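Local structure of CRISPR-associated endoribonuclease Cas2 (Streptococcus pyogenes serotype M1, 4QR2) at residues V5-N10 with K18-V23; A24-D29 with K52-Q57; Q32-Q35 with F39-S42; A46-I51 with I66-L71. The protein is a CRISPR-associated protein of ferredoxin-like fold that forms a homodimer, probably acts as a magnesium-dependent nuclease and joins a Cas1 homodimer in a heterotetramer. One frame throughout, in Å; residues are numbered along the deposited sequence.

How the interactions relate
The four contacts tie one ferredoxin-like domain together, two helices lying over an antiparallel sheet with strand order 31-35, 38-42, 2-8, 65-71. Interaction 1, first along the chain, sets helix 14-27 on strand 2-8; about 9 Å away between centres, the same helix meets helix 45-58 in interaction 2. Interaction 3, the hairpin, is nested in the loop that interaction 2 closes. The segments of interactions 2 and 4, about 10 Å apart, alternate: helix 45-58 also packs on the outermost strand of this chain, 65-71, from which the sheet runs on into the second subunit. That strand completes the hydrophobic core shared through Val-5, Val-23, Phe-39, Leu-55, Ile-66 and Phe-68.

Interaction 1 of 4, residues V5-N10 with K18-V23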
loop_
_atom_site.group_PDB
_atom_site.type_symbol
_atom_site.label_atom_id
_atom_site.label_comp_id
_atom_site.label_asym_id
_atom_site.label_seq_id
_atom_site.Cartn_x
_atom_site.Cartn_y
_atom_site.Cartn_z
ATOM N N VAL A 5 6.195 -2.518 -1.915
ATOM C CA VAL A 5 5.726 -2.082 -3.212
ATOM C C VAL A 5 4.212 -1.888 -3.113
ATOM O O VAL A 5 3.479 -2.867 -2.816
ATOM C CB VAL A 5 6.014 -3.141 -4.314
ATOM C CG1 VAL A 5 5.566 -2.659 -5.688
ATOM C CG2 VAL A 5 7.497 -3.481 -4.426
ATOM N N THR A 6 3.730 -0.677 -3.451
ATOM C CA THR A 6 2.344 -0.416 -3.520
ATOM C C THR A 6 1.933 0.023 -4.923
ATOM O O THR A 6 2.444 0.973 -5.488
ATOM C CB THR A 6 1.878 0.577 -2.380
ATOM O OG1 THR A 6 2.472 1.871 -2.646
ATOM C CG2 THR A 6 2.350 0.188 -0.984
ATOM N N TYR A 7 1.023 -0.770 -5.521
ATOM C CA TYR A 7 0.602 -0.596 -6.882
ATOM C C TYR A 7 -0.822 -0.111 -6.945
ATOM O O TYR A 7 -1.733 -0.750 -6.430
ATOM C CB TYR A 7 0.728 -1.930 -7.680
ATOM C CG TYR A 7 0.376 -1.844 -9.165
ATOM C CD1 TYR A 7 0.644 -0.728 -9.906
ATOM C CD2 TYR A 7 -0.206 -2.909 -9.799
ATOM C CE1 TYR A 7 0.414 -0.686 -11.246
ATOM C CE2 TYR A 7 -0.473 -2.889 -11.139
ATOM C CZ TYR A 7 -0.207 -1.795 -11.882
ATOM O OH TYR A 7 -0.480 -1.781 -13.229
ATOM N N ASP A 8 -1.030 1.063 -7.553
ATOM C CA ASP A 8 -2.352 1.655 -7.743
ATOM C C ASP A 8 -2.748 1.488 -9.211
ATOM O O ASP A 8 -2.155 2.094 -10.112
ATOM C CB ASP A 8 -2.258 3.141 -7.457
ATOM C CG ASP A 8 -3.616 3.863 -7.399
ATOM O OD1 ASP A 8 -4.633 3.296 -7.693
ATOM O OD2 ASP A 8 -3.603 5.096 -7.036
ATOM N N VAL A 9 -3.732 0.634 -9.394
ATOM C CA VAL A 9 -4.276 0.324 -10.690
ATOM C C VAL A 9 -5.786 0.176 -10.469
ATOM O O VAL A 9 -6.271 -0.248 -9.415
ATOM C CB VAL A 9 -3.651 -0.937 -11.291
ATOM C CG1 VAL A 9 -3.956 -2.138 -10.419
ATOM C CG2 VAL A 9 -4.097 -1.173 -12.712
ATOM N N ASN A 10 -6.526 0.528 -11.524
ATOM C CA ASN A 10 -7.967 0.471 -11.530
ATOM C C ASN A 10 -8.477 -0.900 -11.873
ATOM O O ASN A 10 -8.371 -1.294 -13.021
ATOM C CB ASN A 10 -8.566 1.508 -12.454
ATOM C CG ASN A 10 -10.113 1.525 -12.388
ATOM O OD1 ASN A 10 -10.720 0.630 -11.780
ATOM N ND2 ASN A 10 -10.737 2.621 -12.863
ATOM N N LYS A 18 -5.469 -7.293 -15.502
ATOM C CA LYS A 18 -4.386 -8.011 -16.171
ATOM C C LYS A 18 -3.025 -7.485 -15.808
ATOM O O LYS A 18 -2.098 -8.212 -15.509
ATOM C CB LYS A 18 -4.582 -7.965 -17.726
ATOM C CG LYS A 18 -3.519 -8.733 -18.464
ATOM C CD LYS A 18 -3.952 -8.988 -19.911
ATOM C CE LYS A 18 -3.016 -9.915 -20.640
ATOM N NZ LYS A 18 -3.105 -9.748 -22.131
ATOM N N ARG A 19 -2.899 -6.176 -15.813
ATOM C CA ARG A 19 -1.671 -5.569 -15.339
ATOM C C ARG A 19 -1.370 -5.952 -13.924
ATOM O O ARG A 19 -0.233 -6.299 -13.627
ATOM C CB ARG A 19 -1.725 -4.056 -15.472
ATOM C CG ARG A 19 -1.763 -3.610 -16.943
ATOM C CD ARG A 19 -1.451 -2.097 -17.171
ATOM N NE ARG A 19 -2.322 -1.140 -16.540
ATOM C CZ ARG A 19 -3.526 -0.785 -16.989
ATOM N NH1 ARG A 19 -4.222 0.106 -16.325
ATOM N NH2 ARG A 19 -4.075 -1.355 -18.070
ATOM N N LEU A 20 -2.362 -5.969 -13.047
ATOM C CA LEU A 20 -2.131 -6.362 -11.652
ATOM C C LEU A 20 -1.679 -7.807 -11.594
ATOM O O LEU A 20 -0.778 -8.156 -10.817
ATOM C CB LEU A 20 -3.373 -6.143 -10.771
ATOM C CG LEU A 20 -3.303 -6.662 -9.332
ATOM C CD1 LEU A 20 -2.182 -5.964 -8.588
ATOM C CD2 LEU A 20 -4.631 -6.483 -8.592
ATOM N N ARG A 21 -2.237 -8.690 -12.420
ATOM C CA ARG A 21 -1.757 -10.098 -12.406
ATOM C C ARG A 21 -0.290 -10.169 -12.787
ATOM O O ARG A 21 0.479 -10.926 -12.207
ATOM C CB ARG A 21 -2.554 -10.939 -13.404
ATOM C CG ARG A 21 -4.006 -11.260 -12.985
ATOM C CD ARG A 21 -4.605 -12.465 -13.810
ATOM N NE ARG A 21 -4.772 -12.136 -15.224
ATOM C CZ ARG A 21 -5.764 -11.400 -15.776
ATOM N NH1 ARG A 21 -5.726 -11.179 -17.060
ATOM N NH2 ARG A 21 -6.726 -10.882 -15.096
ATOM N N HIS A 22 0.126 -9.343 -13.757
ATOM C CA HIS A 22 1.527 -9.375 -14.208
ATOM C C HIS A 22 2.455 -8.739 -13.202
ATOM O O HIS A 22 3.592 -9.269 -13.011
ATOM C CB HIS A 22 1.652 -8.621 -15.528
ATOM C CG HIS A 22 1.012 -9.303 -16.691
ATOM N ND1 HIS A 22 0.792 -8.654 -17.887
ATOM C CD2 HIS A 22 0.410 -10.510 -16.805
ATOM C CE1 HIS A 22 0.164 -9.469 -18.718
ATOM N NE2 HIS A 22 -0.069 -10.613 -18.092
ATOM N N VAL A 23 2.018 -7.612 -12.596
ATOM C CA VAL A 23 2.739 -7.022 -11.433
ATOM C C VAL A 23 2.954 -8.027 -10.317
ATOM O O VAL A 23 4.081 -8.245 -9.809
ATOM C CB VAL A 23 2.097 -5.717 -10.953
ATOM C CG1 VAL A 23 2.700 -5.254 -9.650
ATOM C CG2 VAL A 23 2.333 -4.620 -12.028
#
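Tyr-7 lays one face of its ring over the CG2 methyl of Val-23, with CE2 of the tyrosine 3.4 Å from that carbon. The other valine branch, CG1, sits 3.7 Å from Tyr-7 CD2, so both methyls press on the same face of the ring. Leu-20 comes in at the rim instead, near the ring plane, its CD1 3.8 Å from Tyr-7 CD2. With CG anti to the backbone N (chi1 -177°), Tyr-7 projects from its strand across to the helix, and its hydroxyl ends beside Arg-19, where OH lies 3.4 Å from Arg-19 CB. The two side chains cross at roughly a right angle, and their flat groups are 78° apart. Strand 2-8 and helix 14-27 are the first beta-alpha unit of the ferredoxin-like fold; here the short segments run nearly antiparallel, at 167°, with axes 10.3 Å apart at closest. Beyond the strand, Val-9 puts its CB over the other face of the tyrosine ring, offset toward the rim, so that the ring is held between two valines. Val-9 CG1 lies 4.1 Å from Leu-20 CB, while Val-9 CG2 stands 3.8 Å from Arg-19 NH1. No hydrogen bond joins the two segments. The polar ends of Tyr-7 and Arg-19 meet on Asp-64, whose OD2 is hydrogen-bonded to Tyr-7 OH and forms a salt bridge with Arg-19 NE. Asp-8, the predicted catalytic magnesium ligand, follows Tyr-7 in the strand but makes no contact with residues 18-23; its OD2 is hydrogen-bonded to the backbone N of Asn-36 of the second subunit.

Interaction 2 of 4, residues A24-D29 with K52-Q57; sequences AKLCVD and KHRLTQ
The C-terminal part of helix 14-27 packs against helix 45-58, and the backbones come closest at Leu-26 and Leu-55, whose CA atoms are 8.0 Å apart. These are the two helices of the ferredoxin-like fold, set together on one face of its sheet. Leu-26 fills the gap between them, and its two methyls divide the work. Leu-26 CD2 meets the aliphatic part of the other helix, 3.7 Å from Leu-55 CD2 and equally close to the CB of Arg-54. Leu-26 CD1 rests over one face of the Arg-54 guanidinium, 3.2 Å from Arg-54 NH1 and displaced toward the rim of the flat group. The arginine gets there through a bend at chi3 (-90°), which folds its end back over the leucine. Cys-27 adds a slacker contact, its SG 4.4 Å from Leu-55 CD2. The guanidinium is also held from outside the two segments: Arg-54 NH2 forms a salt bridge with Asp-50 and a hydrogen bond with Tyr-30 OH. Across the contact itself there is no hydrogen bond, so these segments are held by apolar packing and by the methyl-on-guanidinium contact, and the charged group, gripped through its NH2 nitrogen by polar partners, offers a flat face as a lid over the buried leucine.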
loop_
_atom_site.group_PDB
_atom_site.type_symbol
_atom_site.label_atom_id
_atom_site.label_comp_id
_atom_site.label_asym_id
_atom_site.label_seq_id
_atom_site.Cartn_x
_atom_site.Cartn_y
_atom_site.Cartn_z
ATOM N N ALA A 24 1.896 -8.726 -9.973
ATOM C CA ALA A 24 1.982 -9.687 -8.848
ATOM C C ALA A 24 2.893 -10.808 -9.197
ATOM O O ALA A 24 3.660 -11.220 -8.335
ATOM C CB ALA A 24 0.578 -10.253 -8.516
ATOM N N LYS A 25 2.801 -11.325 -10.435
ATOM C CA LYS A 25 3.620 -12.440 -10.850
ATOM C C LYS A 25 5.110 -12.101 -10.717
ATOM O O LYS A 25 5.965 -12.930 -10.253
ATOM C CB LYS A 25 3.282 -12.853 -12.269
ATOM C CG LYS A 25 3.927 -14.137 -12.711
ATOM C CD LYS A 25 3.490 -14.455 -14.125
ATOM C CE LYS A 25 4.048 -15.796 -14.603
ATOM N NZ LYS A 25 5.516 -15.869 -14.796
ATOM N N LEU A 26 5.435 -10.877 -11.059
ATOM C CA LEU A 26 6.802 -10.398 -10.934
ATOM C C LEU A 26 7.224 -10.250 -9.491
ATOM O O LEU A 26 8.309 -10.756 -9.142
ATOM C CB LEU A 26 6.971 -9.083 -11.700
ATOM C CG LEU A 26 8.276 -8.291 -11.479
ATOM C CD1 LEU A 26 9.414 -9.100 -11.889
ATOM C CD2 LEU A 26 8.291 -7.058 -12.367
ATOM N N CYS A 27 6.372 -9.582 -8.675
ATOM C CA CYS A 27 6.726 -9.167 -7.343
ATOM C C CYS A 27 6.828 -10.392 -6.438
ATOM O O CYS A 27 7.710 -10.409 -5.583
ATOM C CB CYS A 27 5.826 -8.185 -6.752
ATOM S SG CYS A 27 5.996 -6.532 -7.474
ATOM N N VAL A 28 6.043 -11.445 -6.720
ATOM C CA VAL A 28 6.057 -12.601 -5.809
ATOM C C VAL A 28 7.259 -13.466 -6.065
ATOM O O VAL A 28 7.488 -14.463 -5.354
ATOM C CB VAL A 28 4.730 -13.405 -5.847
ATOM C CG1 VAL A 28 3.551 -12.531 -5.434
ATOM C CG2 VAL A 28 4.490 -14.112 -7.160
ATOM N N ASP A 29 8.011 -13.172 -7.132
ATOM C CA ASP A 29 9.275 -13.814 -7.295
ATOM C C ASP A 29 10.338 -13.261 -6.332
ATOM O O ASP A 29 11.431 -13.871 -6.222
ATOM C CB ASP A 29 9.780 -13.643 -8.716
ATOM C CG ASP A 29 9.332 -14.757 -9.667
ATOM O OD1 ASP A 29 8.844 -15.815 -9.225
ATOM O OD2 ASP A 29 9.522 -14.607 -10.913
ATOM N N LYS A 52 12.444 -2.642 -11.151
ATOM C CA LYS A 52 11.891 -1.361 -11.652
ATOM C C LYS A 52 11.771 -1.304 -13.189
ATOM O O LYS A 52 10.736 -0.875 -13.734
ATOM C CB LYS A 52 12.765 -0.192 -11.185
ATOM C CG LYS A 52 12.472 0.127 -9.728
ATOM C CD LYS A 52 13.166 1.363 -9.226
ATOM C CE LYS A 52 14.571 1.070 -8.775
ATOM N NZ LYS A 52 15.180 2.233 -8.044
ATOM N N HIS A 53 12.832 -1.703 -13.896
ATOM C CA HIS A 53 12.752 -1.741 -15.362
ATOM C C HIS A 53 11.593 -2.631 -15.848
ATOM O O HIS A 53 10.880 -2.241 -16.733
ATOM C CB HIS A 53 14.033 -2.300 -15.959
ATOM C CG HIS A 53 15.218 -1.383 -15.817
ATOM N ND1 HIS A 53 16.516 -1.814 -15.978
ATOM C CD2 HIS A 53 15.298 -0.048 -15.553
ATOM C CE1 HIS A 53 17.348 -0.797 -15.836
ATOM N NE2 HIS A 53 16.639 0.295 -15.594
ATOM N N ARG A 54 11.448 -3.796 -15.244
ATOM C CA ARG A 54 10.365 -4.722 -15.597
ATOM C C ARG A 54 8.989 -4.214 -15.325
ATOM O O ARG A 54 8.077 -4.330 -16.190
ATOM C CB ARG A 54 10.621 -6.117 -15.018
ATOM C CG ARG A 54 11.819 -6.715 -15.689
ATOM C CD ARG A 54 11.880 -8.185 -15.546
ATOM N NE ARG A 54 12.592 -8.430 -14.395
ATOM C CZ ARG A 54 12.447 -9.463 -13.578
ATOM N NH1 ARG A 54 11.543 -10.437 -13.807
ATOM N NH2 ARG A 54 13.225 -9.478 -12.485
ATOM N N LEU A 55 8.845 -3.589 -14.168
ATOM C CA LEU A 55 7.554 -2.976 -13.805
ATOM C C LEU A 55 7.240 -1.867 -14.720
ATOM O O LEU A 55 6.064 -1.704 -15.137
ATOM C CB LEU A 55 7.593 -2.511 -12.362
ATOM C CG LEU A 55 7.605 -3.562 -11.282
ATOM C CD1 LEU A 55 7.974 -2.886 -9.964
ATOM C CD2 LEU A 55 6.206 -4.225 -11.192
ATOM N N THR A 56 8.241 -1.110 -15.151
ATOM C CA THR A 56 7.984 -0.023 -16.111
ATOM C C THR A 56 7.410 -0.501 -17.436
ATOM O O THR A 56 6.574 0.188 -18.030
ATOM C CB THR A 56 9.274 0.766 -16.373
ATOM O OG1 THR A 56 9.657 1.421 -15.166
ATOM C CG2 THR A 56 9.033 1.795 -17.416
ATOM N N GLN A 57 7.822 -1.682 -17.862
ATOM C CA GLN A 57 7.277 -2.288 -19.072
ATOM C C GLN A 57 5.852 -2.856 -18.858
ATOM O O GLN A 57 5.136 -3.096 -19.806
ATOM C CB GLN A 57 8.208 -3.365 -19.539
ATOM C CG GLN A 57 9.612 -2.841 -19.913
ATOM C CD GLN A 57 9.534 -1.745 -20.950
ATOM O OE1 GLN A 57 9.722 -0.545 -20.667
ATOM N NE2 GLN A 57 9.177 -2.143 -22.167
#

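Interaction 3 of 4, residues Q32-Q35 with F39-S42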
loop_
_atom_site.group_PDB
_atom_site.type_symbol
_atom_site.label_atom_id
_atom_site.label_comp_id
_atom_site.label_asym_id
_atom_site.label_seq_id
_atom_site.Cartn_x
_atom_site.Cartn_y
_atom_site.Cartn_z
ATOM N N GLN A 32 6.482 -11.426 -0.851
ATOM C CA GLN A 32 5.216 -11.909 -0.501
ATOM C C GLN A 32 4.130 -10.860 -0.807
ATOM O O GLN A 32 4.255 -9.655 -0.527
ATOM C CB GLN A 32 5.191 -12.182 0.985
ATOM C CG GLN A 32 4.090 -13.001 1.551
ATOM C CD GLN A 32 4.450 -13.459 2.964
ATOM O OE1 GLN A 32 5.127 -12.740 3.707
ATOM N NE2 GLN A 32 4.002 -14.662 3.341
ATOM N N ARG A 33 3.055 -11.342 -1.440
ATOM C CA ARG A 33 1.878 -10.524 -1.680
ATOM C C ARG A 33 1.032 -10.500 -0.399
ATOM O O ARG A 33 0.567 -11.549 0.032
ATOM C CB ARG A 33 1.072 -11.147 -2.812
ATOM C CG ARG A 33 -0.109 -10.339 -3.232
ATOM C CD ARG A 33 -0.669 -11.011 -4.492
ATOM N NE ARG A 33 -1.596 -10.127 -5.188
ATOM C CZ ARG A 33 -2.255 -10.467 -6.297
ATOM N NH1 ARG A 33 -2.135 -11.695 -6.804
ATOM N NH2 ARG A 33 -3.089 -9.620 -6.855
ATOM N N VAL A 34 0.997 -9.391 0.267
ATOM C CA VAL A 34 0.374 -9.235 1.576
ATOM C C VAL A 34 -1.041 -8.676 1.557
ATOM O O VAL A 34 -1.906 -8.969 2.488
ATOM C CB VAL A 34 1.290 -8.481 2.582
ATOM C CG1 VAL A 34 2.531 -9.326 2.851
ATOM C CG2 VAL A 34 1.572 -7.039 2.175
ATOM N N GLN A 35 -1.331 -8.001 0.450
ATOM C CA GLN A 35 -2.671 -7.557 0.052
ATOM C C GLN A 35 -2.784 -7.623 -1.475
ATOM O O GLN A 35 -1.791 -7.918 -2.131
ATOM C CB GLN A 35 -2.933 -6.122 0.503
ATOM C CG GLN A 35 -3.091 -6.002 2.039
ATOM C CD GLN A 35 -3.113 -4.569 2.504
ATOM O OE1 GLN A 35 -2.279 -3.797 2.106
ATOM N NE2 GLN A 35 -4.065 -4.212 3.307
ATOM N N PHE A 39 3.055 -5.570 -1.865
ATOM C CA PHE A 39 4.069 -6.619 -1.856
ATOM C C PHE A 39 5.224 -6.254 -0.938
ATOM O O PHE A 39 5.754 -5.170 -0.984
ATOM C CB PHE A 39 4.571 -6.968 -3.268
ATOM C CG PHE A 39 3.488 -7.093 -4.271
ATOM C CD1 PHE A 39 2.915 -5.971 -4.874
ATOM C CD2 PHE A 39 2.964 -8.329 -4.561
ATOM C CE1 PHE A 39 1.839 -6.115 -5.764
ATOM C CE2 PHE A 39 1.921 -8.476 -5.435
ATOM C CZ PHE A 39 1.327 -7.366 -6.032
ATOM N N GLU A 40 5.620 -7.213 -0.101
ATOM C CA GLU A 40 6.774 -7.045 0.734
ATOM C C GLU A 40 7.933 -7.796 0.131
ATOM O O GLU A 40 7.937 -9.036 0.121
ATOM C CB GLU A 40 6.440 -7.528 2.142
ATOM C CG GLU A 40 5.537 -6.604 2.936
ATOM C CD GLU A 40 5.069 -7.143 4.283
ATOM O OE1 GLU A 40 5.441 -8.334 4.715
ATOM O OE2 GLU A 40 4.286 -6.388 4.921
ATOM N N CYS A 41 8.915 -7.082 -0.410
ATOM C CA CYS A 41 9.924 -7.713 -1.274
ATOM C C CYS A 41 11.289 -7.603 -0.620
ATOM O O CYS A 41 11.584 -6.664 0.080
ATOM C CB CYS A 41 9.982 -7.100 -2.689
ATOM S SG CYS A 41 8.493 -7.348 -3.622
ATOM N N SER A 42 12.097 -8.615 -0.732
ATOM C CA SER A 42 13.423 -8.527 -0.181
ATOM C C SER A 42 14.346 -8.673 -1.393
ATOM O O SER A 42 14.312 -9.708 -2.134
ATOM C CB SER A 42 13.665 -9.656 0.819
ATOM O OG SER A 42 15.017 -9.700 1.191
HETATM O O HOH W 1 6.812 -10.608 4.038
#
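Gln-32 and Glu-40 face each other as an antiparallel hydrogen-bonded pair, the tight centre of this hairpin. Glu-40 N gives its hydrogen to Gln-32 O at 2.8 Å, and Gln-32 N returns a bond to Glu-40 O at 3.0 Å. The next pair, Arg-33 with Phe-39, is non-hydrogen-bonded, and here the side chains do the holding. The arginine chain, extended from CG to NE, runs alongside the phenylalanine and points the same way, with Arg-33 CG 3.5 Å from Phe-39 CE2. Guanidinium and ring planes are only 27° apart. On the face that carries Gln-32, the Val-34 side chain packs closely on that of Glu-40, crossing it at about a right angle, with Val-34 CG1 3.6 Å from Glu-40 OE1. Val-34 and Gln-35 both oppose Val-38 in a classic beta bulge.

The loose side belongs to the ends of Gln-32 and Arg-33, both exposed residues. One water donates to Gln-32 OE1 and to Glu-40 OE1, at 2.7 Å from each oxygen, spanning side chains that do not meet directly, while Arg-33 NH2 ends in a hydrogen bond to Asn-36 O. The other carboxylate oxygen, Glu-40 OE2, is claimed by Arg-67 and Tyr-69 of the second subunit, so Glu-40 works partly for the dimer.

Strand 31-35 is the outermost of this chain's sheet on its side, while 38-42 continues inward to strand 2-8 through the backbone pairing of Phe-39 with Val-5; Ala-24 and Cys-27 of helix 14-27 pack on the Phe-39 ring.

Interaction 4 of 4, residues A46-I51 with I66-L71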
loop_
_atom_site.group_PDB
_atom_site.type_symbol
_atom_site.label_atom_id
_atom_site.label_comp_id
_atom_site.label_asym_id
_atom_site.label_seq_id
_atom_site.Cartn_x
_atom_site.Cartn_y
_atom_site.Cartn_z
ATOM N N ALA A 46 20.901 -4.530 -7.150
ATOM C CA ALA A 46 20.806 -4.994 -8.578
ATOM C C ALA A 46 19.432 -5.553 -8.942
ATOM O O ALA A 46 18.878 -5.209 -9.978
ATOM C CB ALA A 46 21.890 -6.020 -8.876
ATOM N N GLU A 47 18.852 -6.380 -8.053
ATOM C CA GLU A 47 17.505 -6.892 -8.292
ATOM C C GLU A 47 16.496 -5.737 -8.326
ATOM O O GLU A 47 15.570 -5.745 -9.149
ATOM C CB GLU A 47 17.078 -7.941 -7.245
ATOM C CG GLU A 47 17.773 -9.275 -7.472
ATOM C CD GLU A 47 17.581 -10.240 -6.313
ATOM O OE1 GLU A 47 17.279 -9.795 -5.202
ATOM O OE2 GLU A 47 17.823 -11.451 -6.528
ATOM N N PHE A 48 16.688 -4.754 -7.463
ATOM C CA PHE A 48 15.736 -3.638 -7.410
ATOM C C PHE A 48 15.753 -2.864 -8.701
ATOM O O PHE A 48 14.661 -2.532 -9.242
ATOM C CB PHE A 48 16.053 -2.799 -6.196
ATOM C CG PHE A 48 15.053 -1.703 -5.891
ATOM C CD1 PHE A 48 13.720 -1.869 -6.077
ATOM C CD2 PHE A 48 15.516 -0.474 -5.378
ATOM C CE1 PHE A 48 12.840 -0.835 -5.714
ATOM C CE2 PHE A 48 14.651 0.543 -5.023
ATOM C CZ PHE A 48 13.300 0.351 -5.271
ATOM N N VAL A 49 16.961 -2.632 -9.244
ATOM C CA VAL A 49 17.085 -1.939 -10.546
ATOM C C VAL A 49 16.326 -2.746 -11.617
ATOM O O VAL A 49 15.556 -2.200 -12.411
ATOM C CB VAL A 49 18.530 -1.710 -11.021
ATOM C CG1 VAL A 49 18.516 -1.046 -12.396
ATOM C CG2 VAL A 49 19.291 -0.821 -10.051
ATOM N N ASP A 50 16.540 -4.045 -11.631
ATOM C CA ASP A 50 15.855 -4.915 -12.617
ATOM C C ASP A 50 14.389 -4.953 -12.463
ATOM O O ASP A 50 13.629 -4.768 -13.449
ATOM C CB ASP A 50 16.416 -6.315 -12.538
ATOM C CG ASP A 50 15.963 -7.163 -13.715
ATOM O OD1 ASP A 50 15.935 -6.695 -14.895
ATOM O OD2 ASP A 50 15.614 -8.290 -13.436
ATOM N N ILE A 51 13.934 -5.126 -11.241
ATOM C CA ILE A 51 12.489 -5.085 -11.000
ATOM C C ILE A 51 11.840 -3.777 -11.447
ATOM O O ILE A 51 10.767 -3.753 -12.034
ATOM C CB ILE A 51 12.212 -5.398 -9.554
ATOM C CG1 ILE A 51 12.624 -6.819 -9.268
ATOM C CG2 ILE A 51 10.732 -5.272 -9.231
ATOM C CD1 ILE A 51 12.781 -7.022 -7.774
ATOM N N ILE A 66 3.325 3.234 -8.972
ATOM C CA ILE A 66 3.956 2.332 -8.033
ATOM C C ILE A 66 4.811 3.198 -7.114
ATOM O O ILE A 66 5.549 4.079 -7.590
ATOM C CB ILE A 66 4.844 1.265 -8.741
ATOM C CG1 ILE A 66 3.907 0.301 -9.498
ATOM C CG2 ILE A 66 5.727 0.564 -7.692
ATOM C CD1 ILE A 66 4.545 -0.955 -9.987
ATOM N N ARG A 67 4.715 2.905 -5.818
ATOM C CA ARG A 67 5.544 3.490 -4.824
ATOM C C ARG A 67 6.349 2.401 -4.183
ATOM O O ARG A 67 5.852 1.279 -3.973
ATOM C CB ARG A 67 4.693 4.292 -3.759
ATOM C CG ARG A 67 4.068 5.495 -4.383
ATOM C CD ARG A 67 3.120 6.215 -3.435
ATOM N NE ARG A 67 3.843 6.966 -2.425
ATOM C CZ ARG A 67 4.292 8.198 -2.615
ATOM N NH1 ARG A 67 4.203 8.748 -3.830
ATOM N NH2 ARG A 67 4.895 8.822 -1.654
ATOM N N PHE A 68 7.577 2.749 -3.852
ATOM C CA PHE A 68 8.506 1.841 -3.157
ATOM C C PHE A 68 8.919 2.460 -1.849
ATOM O O PHE A 68 9.508 3.579 -1.843
ATOM C CB PHE A 68 9.783 1.650 -3.990
ATOM C CG PHE A 68 9.558 1.124 -5.365
ATOM C CD1 PHE A 68 9.165 -0.146 -5.542
ATOM C CD2 PHE A 68 9.737 1.942 -6.478
ATOM C CE1 PHE A 68 8.977 -0.700 -6.833
ATOM C CE2 PHE A 68 9.531 1.440 -7.777
ATOM C CZ PHE A 68 9.114 0.113 -7.943
ATOM N N TYR A 69 8.670 1.757 -0.743
ATOM C CA TYR A 69 9.093 2.240 0.566
ATOM C C TYR A 69 10.185 1.356 1.061
ATOM O O TYR A 69 10.027 0.156 1.171
ATOM C CB TYR A 69 7.914 2.211 1.578
ATOM C CG TYR A 69 6.760 3.128 1.182
ATOM C CD1 TYR A 69 5.810 2.747 0.310
ATOM C CD2 TYR A 69 6.671 4.372 1.756
ATOM C CE1 TYR A 69 4.818 3.618 -0.050
ATOM C CE2 TYR A 69 5.666 5.227 1.473
ATOM C CZ TYR A 69 4.735 4.874 0.578
ATOM O OH TYR A 69 3.744 5.747 0.224
ATOM N N LEU A 70 11.372 1.937 1.227
ATOM C CA LEU A 70 12.511 1.234 1.785
ATOM C C LEU A 70 12.407 1.101 3.285
ATOM O O LEU A 70 12.619 2.044 4.043
ATOM C CB LEU A 70 13.797 1.974 1.392
ATOM C CG LEU A 70 14.094 1.692 -0.068
ATOM C CD1 LEU A 70 13.268 2.416 -1.157
ATOM C CD2 LEU A 70 15.572 1.999 -0.151
ATOM N N LEU A 71 12.122 -0.079 3.744
ATOM C CA LEU A 71 11.881 -0.296 5.172
ATOM C C LEU A 71 13.190 -0.665 5.864
ATOM O O LEU A 71 14.092 -1.271 5.279
ATOM C CB LEU A 71 10.862 -1.404 5.362
ATOM C CG LEU A 71 9.540 -1.142 4.610
ATOM C CD1 LEU A 71 8.549 -2.209 4.990
ATOM C CD2 LEU A 71 8.909 0.197 4.860
#
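Phe-48 drives the edge of its ring into the face of Phe-68, a T-shaped pair with planes at 89° and centroids 5.1 Å apart. The leading atoms are CE1 and CZ of Phe-48: CE1 lies 3.7 Å from Phe-68 CD1, and CZ comes 3.8 Å from Phe-68 CG, so the edge meets the ring off-centre, toward the side that carries CB. A chi1 of -172° swings the Phe-48 ring clear of its own backbone N and out toward the sheet, across the 10.0 Å between Phe-48 CA and Phe-68 CA. The opposite face of Phe-68 is taken by CG2 of Ile-66, two residues earlier on the same strand, which sandwiches the ring between a methyl group and an aromatic edge. Lys-52, one turn further along the helix, makes a cation-pi contact with Phe-48.

This pair joins helix 45-58 to strand 65-71, the second helix and last sheet strand of the ferredoxin-like fold. Phe-68 also touches Leu-55 of that helix and Val-3 of the adjoining strand 2-8, while along the other side of strand 65-71, Arg-67 to Tyr-69 pair antiparallel with a strand of the second subunit, carrying the sheet across the dimer interface.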